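Local coordinates for protein rhamnosidase B (Bacillus sp., PDB 2OKX) that probably acts as an inverting family 78 glycoside hydrolase, releasing terminal alpha-L-rhamnose residues from rhamnosides and oligosaccharides, at residues 641-645 with 881-886; 634-638 with 708-712; 598-602 with 649-653; 581-586 with 805-809; 817-821 with 871-876. All coordinates share one frame; numbering follows the deposited sequence.

Interaction 1. Residues 641-645 with 881-886; sequences AAHTG and RGADGW
His643 swings its imidazole to the side opposite its backbone N (chi1 178°), while Trp886 sets CG opposite its carbonyl carbon (chi1 -65°), and these two torsions bring ND1 of His643 to 3.0 Å from NE1 of Trp886. The rings meet obliquely, their planes nearly perpendicular. The carbonyl O of His643 lies in the plane of the indole at its edge, 3.3 Å from CD1 of Trp886. A water in the imidazole plane is hydrogen-bonded to ND1 of His643 at 2.7 Å and accepts from NH2 of Arg881, tying the ring to the guanidinium. Arg881 bends at chi3, with its CG over one face of the Trp886 indole and its guanidinium face against CB of Ala642.

The backbone adds direct bonds. Gly885 N donates to Ala642 O at 2.8 Å, a fairly straight bond of 161°, and CA of Asp884 adds a C-H...O contact to the same oxygen. CA of Gly885 approaches His643 O in like manner at 3.2 Å. Gly645, with positive phi, is the first residue to leave helix 627-644. Tyr588 stacks on the His643 ring, and Pro908 touches both His643 and Trp886.

Carbonyls near the C-terminal end of a helix often lack an intrahelical donor; here a loop of the C-terminal domain supplies one to Ala642 O, and the helix dipole would probably favour the nearby positive Arg881.

Interaction 2. Residues 634-638 with 708-712; sequences ILACR and DSRAL
The guanidinium of Arg638 has the methyl of Ala711 over one face and the carboxylate of Asp708 at its edge. CB of Ala711 comes closest to NE of Arg638, at 3.6 Å, and also touches the aliphatic part of the chain at CG and CD. At the edge, NH1 of Arg638 forms a salt bridge with OD2 of Asp708 at 2.7 Å. The hydrogen bond within it is weak and strongly bent, for the two side chains cross at about a right angle and the guanidinium and carboxylate planes stand 72° apart. Arg638 gets there by running straight out from a CG opposite its backbone N (chi1 172°), extended as far as NE, across the flank of the neighbouring helix. The other oxygen of Asp708, OD1, rests 3.9 Å from CG of Leu635.

Next to the ion pair, Leu712 sends its two methyls against the backbone and side chain of the first helix. CD1 of Leu712 meets CB of Cys637 at 3.7 Å, whereas CD2 lies 3.7 Å from the carbonyl O of Cys637. Ile634 completes the apolar strip more loosely, its CG2 4.5 Å from CD1 of Leu712.

The axes of the two segments approach to 9.0 Å at 42°, joining helices 627-644 and 696-715 of the (alpha/alpha)6 barrel. Helix 647-665 lies against both partners, Leu661 touching Ile634 and Ser709 and Val657 touching Leu712, while Leu601 of helix 595-603 packs on Ala636 and Cys637.

Interaction 3. Residues 598-602 with 649-653; sequences ERCLN and FAARI
NH1 of Arg652 reaches OE1 of Glu598 at 2.7 Å in a salt bridge whose hydrogen bond is moderately bent (137°). The oxygen is met on its syn side, somewhat out of the carboxylate plane, yet the carboxylate and guanidinium lie almost flat to one another, 11° apart. Glu598 projects to this point with CG opposite its backbone N (chi1 -177°) and an extended chain, so that its CG also passes alongside the rim of the Phe649 ring. Arg652 bends back at chi3, laying one face of its guanidinium over CA of Phe649. Its NE donates to a water at 2.7 Å, which receives a weaker bond from ND2 of Asn602.

In the six-hairpin catalytic domain, an (alpha/alpha)6 barrel, this contact joins helices 595-603 and 647-665; the axes of the two segments run nearly parallel, 11.9 Å apart at closest approach. Helix 627-644 lies between them in sequence, and its Tyr640 meets Phe649 edge-to-face.

With an alanine here in place of Glu598, Arg652 would probably lose its charged mate in this contact, and its guanidinium would be freer to turn away from Phe649.

Phe649 packs beside the ion pair. ND2 of Asn602 lies in its plane at the edge, 3.5 Å from CE2, and CD1 of Leu601 abuts CZ of Phe649 at 3.7 Å. CB of Ile653 lies over one face of the ring, while CD1 of Ile653 lies 3.8 Å from ND2 of Asn602.

Interaction 4. Residues 581-586 with 805-809; sequences RNEALV and FFYYE
Arg581 grips Glu809 end-on, with one nitrogen for each carboxylate oxygen. NH1 of Arg581 donates to OE2 of Glu809 at 2.8 Å, nearly straight (165°) and on the syn side of the oxygen. NH2 of Arg581 reaches OE1 of Glu809 at 3.0 Å, but from above the carboxylate plane, because the two flat groups are twisted against each other. NH2 of Arg581 has a further bond, 3.1 Å to OD1 of Asn582, which ties the guanidinium to the next residue of its own helix. NH1 is shared too: Glu639 of helix 627-644 forms a salt bridge with it. A bend at chi2 (-92°) folds the arginine chain so that CD1 of Leu585 sits over the centre of the guanidinium, 3.5 Å above its plane.

With a methionine in place of Arg581, Glu809 and Glu639 would probably be left without the counter-charge they share, and OD1 of Asn582 would lose its donor.

Beside this ion pair lies the ring of Phe805. The Asn582 amide stacks on one face, 15° from parallel, with its CG 3.6 Å above the ring plane, and CB of Asn582 adds a CH-pi contact on that face. CD1 of Leu585 approaches CZ of Phe805 obliquely at 3.8 Å, and CG2 of Val586 lies at the ring edge, 4.2 Å from CE2 of Phe805.

Phe805 is thus a knob in the hole formed by Arg581, Asn582, Leu585 and Val586, a knobs-into-holes element joining helices 577-590 and 801-813 within the (alpha/alpha)6 barrel.

Interaction 5. Residues 817-821 with 871-876; sequences QTLML and FLGSSI
Met820 and Phe871 form a Met-aromatic contact between two nearly antiparallel helices of the (alpha/alpha)6-barrel domain. The sulfur approaches the ring obliquely, with SD of Met820 4.8 Å from the centroid of the Phe871 ring, and it touches CB of Phe871 at 3.8 Å. Set opposite its backbone N (chi1 -177°), CG of Met820 carries the chain straight across before chi3 turns the methyl, and CE ends 3.6 Å from OG of Ser875. Beside this pair, Leu821 and Ile876 meet tip to tip, CD2 of Leu821 lying 3.7 Å from CD1 of Ile876. CD2 of Leu821 also reaches CD2 of Leu872 at 3.9 Å.

A second shell fixes these groups. OE2 of Glu812 is hydrogen-bonded to both OG of Ser875 and NE2 of Gln817, linking the two helices through a third residue. Phe805 and Tyr808 of helix 801-813 meet the Phe871 ring edge-to-face, and Leu546 and Trp550 of helix 544-559 touch Leu821 and Leu872 respectively.

Near its end, helix 868-876 widens into a pi-type turn: the carbonyl O of Phe871 accepts from Ser875 N at 2.7 Å and from Ile876 N at 3.3 Å.

In the fold
Four of the contacts lie wholly in the barrel domain, and interaction 1 joins that domain to the C-terminal one. Interactions 1 and 2 share helix 627-644 and touch where CB of Ala641 meets CD2 of Leu712 at 3.9 Å. Interaction 2 is also the hub for interactions 3 and 4: CB of Ala636 packs 3.7 Å from CD2 of Leu601, and Leu635 lies against Arg581. The network continues through Phe805 O, 3.4 Å from CZ of Phe871, into interaction 5. Interactions 3 and 5 lie furthest apart, their centres about 30 Å from each other. A bound glycerol, probably from the crystallisation liquor, lies about 3 Å from the Asn602 side chain of interaction 3.

Interaction 1. Residues 641-645 with 881-886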
# COMPACT_ATOMS: atom_id res chain seq x y z
N ALA A 641 6.30 15.63 -18.39
CA ALA A 641 7.12 16.55 -19.16
C ALA A 641 6.25 17.62 -19.83
O ALA A 641 6.63 18.79 -19.89
CB ALA A 641 7.91 15.78 -20.22
N ALA A 642 5.09 17.21 -20.33
CA ALA A 642 4.18 18.14 -20.99
C ALA A 642 3.49 19.06 -19.99
O ALA A 642 3.26 20.24 -20.26
CB ALA A 642 3.15 17.38 -21.81
N HIS A 643 3.16 18.51 -18.82
CA HIS A 643 2.49 19.27 -17.77
C HIS A 643 3.35 20.41 -17.27
O HIS A 643 2.91 21.56 -17.17
CB HIS A 643 2.15 18.34 -16.60
CG HIS A 643 1.49 19.04 -15.45
ND1 HIS A 643 0.18 19.46 -15.49
CD2 HIS A 643 1.97 19.39 -14.23
CE1 HIS A 643 -0.12 20.05 -14.34
NE2 HIS A 643 0.94 20.01 -13.56
N THR A 644 4.60 20.08 -16.95
CA THR A 644 5.54 21.06 -16.41
C THR A 644 6.33 21.82 -17.47
O THR A 644 6.80 22.92 -17.21
CB THR A 644 6.57 20.37 -15.50
OG1 THR A 644 7.35 19.45 -16.27
CG2 THR A 644 5.87 19.62 -14.37
N GLY A 645 6.46 21.23 -18.65
CA GLY A 645 7.24 21.86 -19.70
C GLY A 645 8.70 21.77 -19.31
O GLY A 645 9.53 22.57 -19.76
N ARG A 881 -5.11 21.46 -20.71
CA ARG A 881 -3.79 22.03 -20.99
C ARG A 881 -3.72 22.24 -22.50
O ARG A 881 -4.05 21.33 -23.26
CB ARG A 881 -2.69 21.06 -20.54
CG ARG A 881 -1.28 21.65 -20.48
CD ARG A 881 -0.22 20.57 -20.24
NE ARG A 881 -0.06 19.70 -21.40
CZ ARG A 881 -0.56 18.47 -21.51
NH1 ARG A 881 -0.36 17.77 -22.62
NH2 ARG A 881 -1.25 17.93 -20.51
N GLY A 882 -3.30 23.43 -22.94
CA GLY A 882 -3.23 23.71 -24.37
C GLY A 882 -1.85 23.69 -24.99
O GLY A 882 -1.71 23.64 -26.22
N ALA A 883 -0.82 23.76 -24.16
CA ALA A 883 0.57 23.73 -24.61
C ALA A 883 1.37 23.28 -23.41
O ALA A 883 0.89 23.36 -22.27
CB ALA A 883 1.04 25.12 -25.05
N ASP A 884 2.59 22.81 -23.64
CA ASP A 884 3.42 22.35 -22.54
C ASP A 884 3.56 23.44 -21.48
O ASP A 884 3.66 24.63 -21.81
CB ASP A 884 4.79 21.92 -23.04
CG ASP A 884 4.73 20.66 -23.89
OD1 ASP A 884 5.79 20.17 -24.32
OD2 ASP A 884 3.61 20.15 -24.12
N GLY A 885 3.56 23.03 -20.22
CA GLY A 885 3.69 23.97 -19.13
C GLY A 885 2.49 24.88 -18.96
O GLY A 885 2.57 25.89 -18.28
N TRP A 886 1.37 24.51 -19.58
CA TRP A 886 0.15 25.31 -19.51
C TRP A 886 0.34 26.75 -19.99
O TRP A 886 -0.29 27.66 -19.48
CB TRP A 886 -0.41 25.31 -18.09
CG TRP A 886 -0.86 23.95 -17.62
CD1 TRP A 886 -0.07 22.89 -17.29
CD2 TRP A 886 -2.22 23.49 -17.49
NE1 TRP A 886 -0.84 21.80 -16.97
CE2 TRP A 886 -2.16 22.14 -17.08
CE3 TRP A 886 -3.47 24.09 -17.68
CZ2 TRP A 886 -3.31 21.37 -16.85
CZ3 TRP A 886 -4.62 23.32 -17.45
CH2 TRP A 886 -4.53 21.98 -17.04
O HOH W 1 -1.17 18.32 -17.53

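Interaction 2. Residues 634-638 with 708-712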
# COMPACT_ATOMS: atom_id res chain seq x y z
N ILE A 634 6.06 5.19 -19.03
CA ILE A 634 6.52 6.02 -20.15
C ILE A 634 5.47 7.10 -20.40
O ILE A 634 5.80 8.26 -20.60
CB ILE A 634 6.72 5.17 -21.42
CG1 ILE A 634 7.92 4.22 -21.21
CG2 ILE A 634 6.97 6.07 -22.62
CD1 ILE A 634 8.15 3.24 -22.35
N LEU A 635 4.20 6.70 -20.37
CA LEU A 635 3.10 7.63 -20.57
C LEU A 635 3.19 8.72 -19.50
O LEU A 635 3.13 9.91 -19.82
CB LEU A 635 1.76 6.91 -20.43
CG LEU A 635 0.56 7.41 -21.24
CD1 LEU A 635 -0.71 6.88 -20.60
CD2 LEU A 635 0.53 8.92 -21.30
N ALA A 636 3.34 8.32 -18.24
CA ALA A 636 3.42 9.27 -17.14
C ALA A 636 4.59 10.24 -17.33
O ALA A 636 4.48 11.42 -16.99
CB ALA A 636 3.55 8.53 -15.82
N CYS A 637 5.71 9.74 -17.85
CA CYS A 637 6.88 10.59 -18.08
C CYS A 637 6.53 11.65 -19.12
O CYS A 637 6.84 12.82 -18.95
CB CYS A 637 8.06 9.75 -18.59
SG CYS A 637 8.88 8.76 -17.32
N ARG A 638 5.88 11.22 -20.20
CA ARG A 638 5.48 12.16 -21.24
C ARG A 638 4.52 13.19 -20.67
O ARG A 638 4.68 14.39 -20.87
CB ARG A 638 4.79 11.43 -22.40
CG ARG A 638 4.21 12.41 -23.41
CD ARG A 638 3.40 11.74 -24.50
NE ARG A 638 2.86 12.75 -25.41
CZ ARG A 638 2.23 12.49 -26.54
NH1 ARG A 638 2.03 11.24 -26.93
NH2 ARG A 638 1.79 13.48 -27.30
N ASP A 708 4.52 7.50 -27.98
CA ASP A 708 4.58 8.48 -26.90
C ASP A 708 6.03 8.83 -26.57
O ASP A 708 6.32 9.95 -26.14
CB ASP A 708 3.89 7.94 -25.65
CG ASP A 708 2.37 7.93 -25.76
OD1 ASP A 708 1.72 7.29 -24.92
OD2 ASP A 708 1.84 8.57 -26.69
N SER A 709 6.93 7.88 -26.77
CA SER A 709 8.35 8.09 -26.47
C SER A 709 8.97 9.23 -27.27
O SER A 709 9.92 9.87 -26.83
CB SER A 709 9.14 6.80 -26.72
OG SER A 709 9.20 6.50 -28.11
N ARG A 710 8.43 9.48 -28.46
CA ARG A 710 8.95 10.55 -29.31
C ARG A 710 8.89 11.89 -28.59
O ARG A 710 9.84 12.68 -28.64
CB ARG A 710 8.16 10.62 -30.62
CG ARG A 710 8.47 11.84 -31.48
CD ARG A 710 8.20 11.58 -32.95
NE ARG A 710 9.21 10.70 -33.52
CZ ARG A 710 9.15 10.17 -34.74
NH1 ARG A 710 10.12 9.38 -35.17
NH2 ARG A 710 8.11 10.42 -35.53
N ALA A 711 7.77 12.15 -27.91
CA ALA A 711 7.60 13.41 -27.19
C ALA A 711 8.78 13.65 -26.25
O ALA A 711 9.32 14.75 -26.20
CB ALA A 711 6.29 13.40 -26.41
N LEU A 712 9.18 12.62 -25.52
CA LEU A 712 10.29 12.74 -24.58
C LEU A 712 11.60 12.94 -25.33
O LEU A 712 12.44 13.75 -24.93
CB LEU A 712 10.38 11.49 -23.70
CG LEU A 712 9.21 11.35 -22.72
CD1 LEU A 712 9.18 9.95 -22.13
CD2 LEU A 712 9.36 12.39 -21.62

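Interaction 3. Residues 598-602 with 649-653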
# COMPACT_ATOMS: atom_id res chain seq x y z
N GLU A 598 7.75 13.59 -10.14
CA GLU A 598 9.09 13.37 -10.67
C GLU A 598 9.86 12.38 -9.81
O GLU A 598 10.58 11.52 -10.33
CB GLU A 598 9.87 14.68 -10.78
CG GLU A 598 11.25 14.44 -11.39
CD GLU A 598 12.02 15.71 -11.70
OE1 GLU A 598 13.23 15.60 -11.98
OE2 GLU A 598 11.42 16.81 -11.66
N ARG A 599 9.72 12.48 -8.49
CA ARG A 599 10.41 11.56 -7.59
C ARG A 599 10.05 10.13 -7.94
O ARG A 599 10.91 9.26 -8.02
CB ARG A 599 10.03 11.84 -6.13
CG ARG A 599 10.43 10.72 -5.17
CD ARG A 599 10.15 11.06 -3.71
NE ARG A 599 10.11 9.85 -2.89
CZ ARG A 599 11.15 9.06 -2.64
NH1 ARG A 599 12.35 9.37 -3.13
NH2 ARG A 599 10.99 7.96 -1.92
N CYS A 600 8.76 9.88 -8.17
CA CYS A 600 8.31 8.53 -8.51
C CYS A 600 8.83 8.07 -9.86
O CYS A 600 9.29 6.94 -10.00
CB CYS A 600 6.78 8.47 -8.49
SG CYS A 600 6.09 8.62 -6.82
N LEU A 601 8.76 8.95 -10.86
CA LEU A 601 9.24 8.61 -12.19
C LEU A 601 10.74 8.29 -12.17
O LEU A 601 11.19 7.40 -12.88
CB LEU A 601 8.97 9.76 -13.16
CG LEU A 601 7.50 10.16 -13.35
CD1 LEU A 601 7.41 11.33 -14.32
CD2 LEU A 601 6.69 8.98 -13.87
N ASN A 602 11.49 9.02 -11.35
CA ASN A 602 12.93 8.81 -11.24
C ASN A 602 13.32 7.52 -10.53
O ASN A 602 14.42 7.00 -10.74
CB ASN A 602 13.59 10.00 -10.52
CG ASN A 602 13.69 11.24 -11.39
OD1 ASN A 602 13.85 12.35 -10.89
ND2 ASN A 602 13.59 11.06 -12.71
N PHE A 649 14.09 17.55 -17.53
CA PHE A 649 13.71 16.23 -17.04
C PHE A 649 13.59 15.26 -18.21
O PHE A 649 14.01 14.11 -18.11
CB PHE A 649 12.39 16.28 -16.27
CG PHE A 649 11.73 14.94 -16.13
CD1 PHE A 649 10.76 14.52 -17.04
CD2 PHE A 649 12.12 14.06 -15.13
CE1 PHE A 649 10.20 13.25 -16.96
CE2 PHE A 649 11.57 12.78 -15.04
CZ PHE A 649 10.61 12.38 -15.96
N ALA A 650 13.00 15.71 -19.31
CA ALA A 650 12.83 14.86 -20.48
C ALA A 650 14.18 14.34 -20.95
O ALA A 650 14.31 13.17 -21.31
CB ALA A 650 12.15 15.65 -21.60
N ALA A 651 15.18 15.21 -20.94
CA ALA A 651 16.53 14.85 -21.36
C ALA A 651 17.13 13.83 -20.40
O ALA A 651 17.77 12.87 -20.82
CB ALA A 651 17.40 16.10 -21.43
N ARG A 652 16.92 14.05 -19.10
CA ARG A 652 17.45 13.15 -18.09
C ARG A 652 16.81 11.77 -18.14
O ARG A 652 17.48 10.76 -17.93
CB ARG A 652 17.23 13.72 -16.68
CG ARG A 652 18.03 14.97 -16.35
CD ARG A 652 18.03 15.21 -14.85
NE ARG A 652 16.69 15.45 -14.32
CZ ARG A 652 16.08 16.64 -14.31
NH1 ARG A 652 14.86 16.76 -13.81
NH2 ARG A 652 16.71 17.70 -14.79
N ILE A 653 15.51 11.72 -18.43
CA ILE A 653 14.79 10.46 -18.46
C ILE A 653 14.77 9.72 -19.80
O ILE A 653 14.53 8.51 -19.83
CB ILE A 653 13.32 10.66 -17.98
CG1 ILE A 653 12.80 9.39 -17.31
CG2 ILE A 653 12.41 11.03 -19.15
CD1 ILE A 653 13.46 9.10 -15.98
O HOH W 2 15.63 13.07 -13.73

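Interaction 4. Residues 581-586 with 805-809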
# COMPACT_ATOMS: atom_id res chain seq x y z
N ARG A 581 0.25 6.49 -12.82
CA ARG A 581 -0.05 7.28 -14.01
C ARG A 581 -1.38 8.01 -13.82
O ARG A 581 -1.48 9.22 -14.03
CB ARG A 581 -0.10 6.40 -15.26
CG ARG A 581 -0.38 7.17 -16.56
CD ARG A 581 -1.87 7.22 -16.88
NE ARG A 581 -2.15 8.09 -18.03
CZ ARG A 581 -3.31 8.13 -18.68
NH1 ARG A 581 -3.47 8.95 -19.71
NH2 ARG A 581 -4.32 7.36 -18.30
N ASN A 582 -2.41 7.27 -13.42
CA ASN A 582 -3.72 7.87 -13.20
C ASN A 582 -3.70 8.78 -11.98
O ASN A 582 -4.26 9.88 -12.00
CB ASN A 582 -4.79 6.79 -13.00
CG ASN A 582 -5.11 6.04 -14.28
OD1 ASN A 582 -4.56 6.32 -15.35
ND2 ASN A 582 -6.01 5.07 -14.18
N GLU A 583 -3.03 8.33 -10.92
CA GLU A 583 -2.95 9.12 -9.70
C GLU A 583 -2.29 10.48 -9.95
O GLU A 583 -2.69 11.47 -9.36
CB GLU A 583 -2.19 8.34 -8.62
CG GLU A 583 -2.87 7.03 -8.24
CD GLU A 583 -2.04 6.22 -7.25
OE1 GLU A 583 -0.87 5.93 -7.55
OE2 GLU A 583 -2.57 5.85 -6.18
N ALA A 584 -1.29 10.52 -10.83
CA ALA A 584 -0.61 11.77 -11.12
C ALA A 584 -1.57 12.76 -11.79
O ALA A 584 -1.61 13.93 -11.43
CB ALA A 584 0.61 11.52 -12.02
N LEU A 585 -2.31 12.28 -12.78
CA LEU A 585 -3.26 13.14 -13.49
C LEU A 585 -4.34 13.70 -12.56
O LEU A 585 -4.68 14.88 -12.64
CB LEU A 585 -3.92 12.38 -14.64
CG LEU A 585 -3.00 11.99 -15.80
CD1 LEU A 585 -3.76 11.12 -16.78
CD2 LEU A 585 -2.47 13.24 -16.48
N VAL A 586 -4.89 12.85 -11.70
CA VAL A 586 -5.91 13.33 -10.77
C VAL A 586 -5.28 14.39 -9.87
O VAL A 586 -5.86 15.44 -9.62
CB VAL A 586 -6.46 12.19 -9.90
CG1 VAL A 586 -7.47 12.73 -8.91
CG2 VAL A 586 -7.10 11.14 -10.79
N PHE A 805 -11.07 4.45 -16.01
CA PHE A 805 -10.32 5.66 -16.35
C PHE A 805 -10.00 5.67 -17.84
O PHE A 805 -10.21 6.67 -18.53
CB PHE A 805 -9.02 5.74 -15.54
CG PHE A 805 -8.36 7.09 -15.59
CD1 PHE A 805 -7.83 7.59 -16.77
CD2 PHE A 805 -8.24 7.85 -14.43
CE1 PHE A 805 -7.20 8.83 -16.81
CE2 PHE A 805 -7.61 9.09 -14.45
CZ PHE A 805 -7.08 9.59 -15.64
N PHE A 806 -9.47 4.55 -18.34
CA PHE A 806 -9.12 4.44 -19.74
C PHE A 806 -10.39 4.51 -20.59
O PHE A 806 -10.39 5.09 -21.67
CB PHE A 806 -8.37 3.12 -19.99
CG PHE A 806 -7.04 3.04 -19.28
CD1 PHE A 806 -6.01 3.92 -19.62
CD2 PHE A 806 -6.83 2.11 -18.27
CE1 PHE A 806 -4.78 3.87 -18.95
CE2 PHE A 806 -5.61 2.05 -17.60
CZ PHE A 806 -4.58 2.93 -17.94
N TYR A 807 -11.47 3.93 -20.08
CA TYR A 807 -12.75 3.95 -20.78
C TYR A 807 -13.24 5.39 -20.95
O TYR A 807 -13.76 5.77 -22.01
CB TYR A 807 -13.77 3.11 -20.01
CG TYR A 807 -15.17 3.11 -20.58
CD1 TYR A 807 -15.40 2.85 -21.93
CD2 TYR A 807 -16.27 3.35 -19.76
CE1 TYR A 807 -16.70 2.83 -22.45
CE2 TYR A 807 -17.56 3.32 -20.26
CZ TYR A 807 -17.77 3.07 -21.61
OH TYR A 807 -19.05 3.04 -22.09
N TYR A 808 -13.08 6.20 -19.91
CA TYR A 808 -13.51 7.59 -19.96
C TYR A 808 -12.65 8.39 -20.94
O TYR A 808 -13.14 9.28 -21.63
CB TYR A 808 -13.46 8.23 -18.57
CG TYR A 808 -14.40 7.58 -17.55
CD1 TYR A 808 -15.48 6.80 -17.97
CD2 TYR A 808 -14.20 7.75 -16.18
CE1 TYR A 808 -16.35 6.20 -17.03
CE2 TYR A 808 -15.05 7.16 -15.25
CZ TYR A 808 -16.12 6.39 -15.68
OH TYR A 808 -16.97 5.81 -14.75
N GLU A 809 -11.36 8.06 -21.02
CA GLU A 809 -10.49 8.76 -21.96
C GLU A 809 -11.00 8.47 -23.37
O GLU A 809 -10.95 9.33 -24.25
CB GLU A 809 -9.03 8.29 -21.81
CG GLU A 809 -8.31 8.87 -20.59
CD GLU A 809 -6.83 8.50 -20.55
OE1 GLU A 809 -6.51 7.32 -20.31
OE2 GLU A 809 -5.99 9.40 -20.76

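Interaction 5. Residues 817-821 with 871-876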
# COMPACT_ATOMS: atom_id res chain seq x y z
N GLN A 817 -19.43 12.63 -23.61
CA GLN A 817 -19.36 13.08 -22.23
C GLN A 817 -20.58 12.72 -21.39
O GLN A 817 -20.44 12.41 -20.20
CB GLN A 817 -19.15 14.60 -22.18
CG GLN A 817 -17.75 15.08 -22.61
CD GLN A 817 -17.57 15.13 -24.12
OE1 GLN A 817 -18.54 15.05 -24.88
NE2 GLN A 817 -16.33 15.28 -24.56
N THR A 818 -21.76 12.74 -21.99
CA THR A 818 -22.97 12.40 -21.24
C THR A 818 -22.94 10.95 -20.79
O THR A 818 -23.33 10.63 -19.66
CB THR A 818 -24.24 12.66 -22.09
OG1 THR A 818 -24.34 14.07 -22.37
CG2 THR A 818 -25.49 12.22 -21.33
N LEU A 819 -22.46 10.06 -21.66
CA LEU A 819 -22.36 8.65 -21.33
C LEU A 819 -21.34 8.48 -20.20
O LEU A 819 -21.49 7.62 -19.33
CB LEU A 819 -21.90 7.85 -22.54
CG LEU A 819 -21.82 6.33 -22.32
CD1 LEU A 819 -23.22 5.79 -22.03
CD2 LEU A 819 -21.23 5.66 -23.55
N MET A 820 -20.30 9.31 -20.24
CA MET A 820 -19.26 9.28 -19.22
C MET A 820 -19.88 9.64 -17.87
O MET A 820 -19.66 8.96 -16.87
CB MET A 820 -18.15 10.27 -19.57
CG MET A 820 -16.96 10.27 -18.61
SD MET A 820 -15.94 11.77 -18.76
CE MET A 820 -15.29 11.58 -20.42
N LEU A 821 -20.66 10.72 -17.85
CA LEU A 821 -21.31 11.14 -16.61
C LEU A 821 -22.25 10.08 -16.06
O LEU A 821 -22.27 9.82 -14.86
CB LEU A 821 -22.10 12.44 -16.82
CG LEU A 821 -21.28 13.72 -17.01
CD1 LEU A 821 -22.21 14.92 -16.93
CD2 LEU A 821 -20.21 13.81 -15.94
N PHE A 871 -11.58 13.77 -14.73
CA PHE A 871 -12.54 14.03 -15.79
C PHE A 871 -13.58 15.12 -15.58
O PHE A 871 -13.98 15.77 -16.54
CB PHE A 871 -13.24 12.73 -16.21
CG PHE A 871 -12.32 11.73 -16.84
CD1 PHE A 871 -11.71 10.74 -16.07
CD2 PHE A 871 -11.98 11.84 -18.19
CE1 PHE A 871 -10.78 9.87 -16.64
CE2 PHE A 871 -11.05 10.98 -18.76
CZ PHE A 871 -10.44 10.00 -17.98
N LEU A 872 -14.02 15.33 -14.34
CA LEU A 872 -15.01 16.37 -14.10
C LEU A 872 -14.42 17.74 -14.41
O LEU A 872 -15.07 18.58 -15.04
CB LEU A 872 -15.53 16.31 -12.66
CG LEU A 872 -16.33 15.03 -12.35
CD1 LEU A 872 -16.78 15.02 -10.88
CD2 LEU A 872 -17.53 14.94 -13.28
N GLY A 873 -13.18 17.97 -13.99
CA GLY A 873 -12.56 19.26 -14.27
C GLY A 873 -12.09 19.39 -15.72
O GLY A 873 -12.14 20.48 -16.29
N SER A 874 -11.66 18.29 -16.32
CA SER A 874 -11.15 18.33 -17.70
C SER A 874 -12.22 18.17 -18.78
O SER A 874 -12.35 19.02 -19.67
CB SER A 874 -10.07 17.26 -17.89
OG SER A 874 -10.58 15.95 -17.74
N SER A 875 -12.98 17.08 -18.72
CA SER A 875 -14.00 16.82 -19.73
C SER A 875 -15.29 17.63 -19.61
O SER A 875 -15.87 18.01 -20.63
CB SER A 875 -14.35 15.33 -19.72
OG SER A 875 -13.29 14.55 -20.24
N ILE A 876 -15.73 17.88 -18.38
CA ILE A 876 -16.99 18.58 -18.12
C ILE A 876 -16.87 20.08 -17.86
O ILE A 876 -17.46 20.89 -18.58
CB ILE A 876 -17.72 17.91 -16.93
CG1 ILE A 876 -17.74 16.39 -17.13
CG2 ILE A 876 -19.13 18.45 -16.79
CD1 ILE A 876 -18.40 15.94 -18.42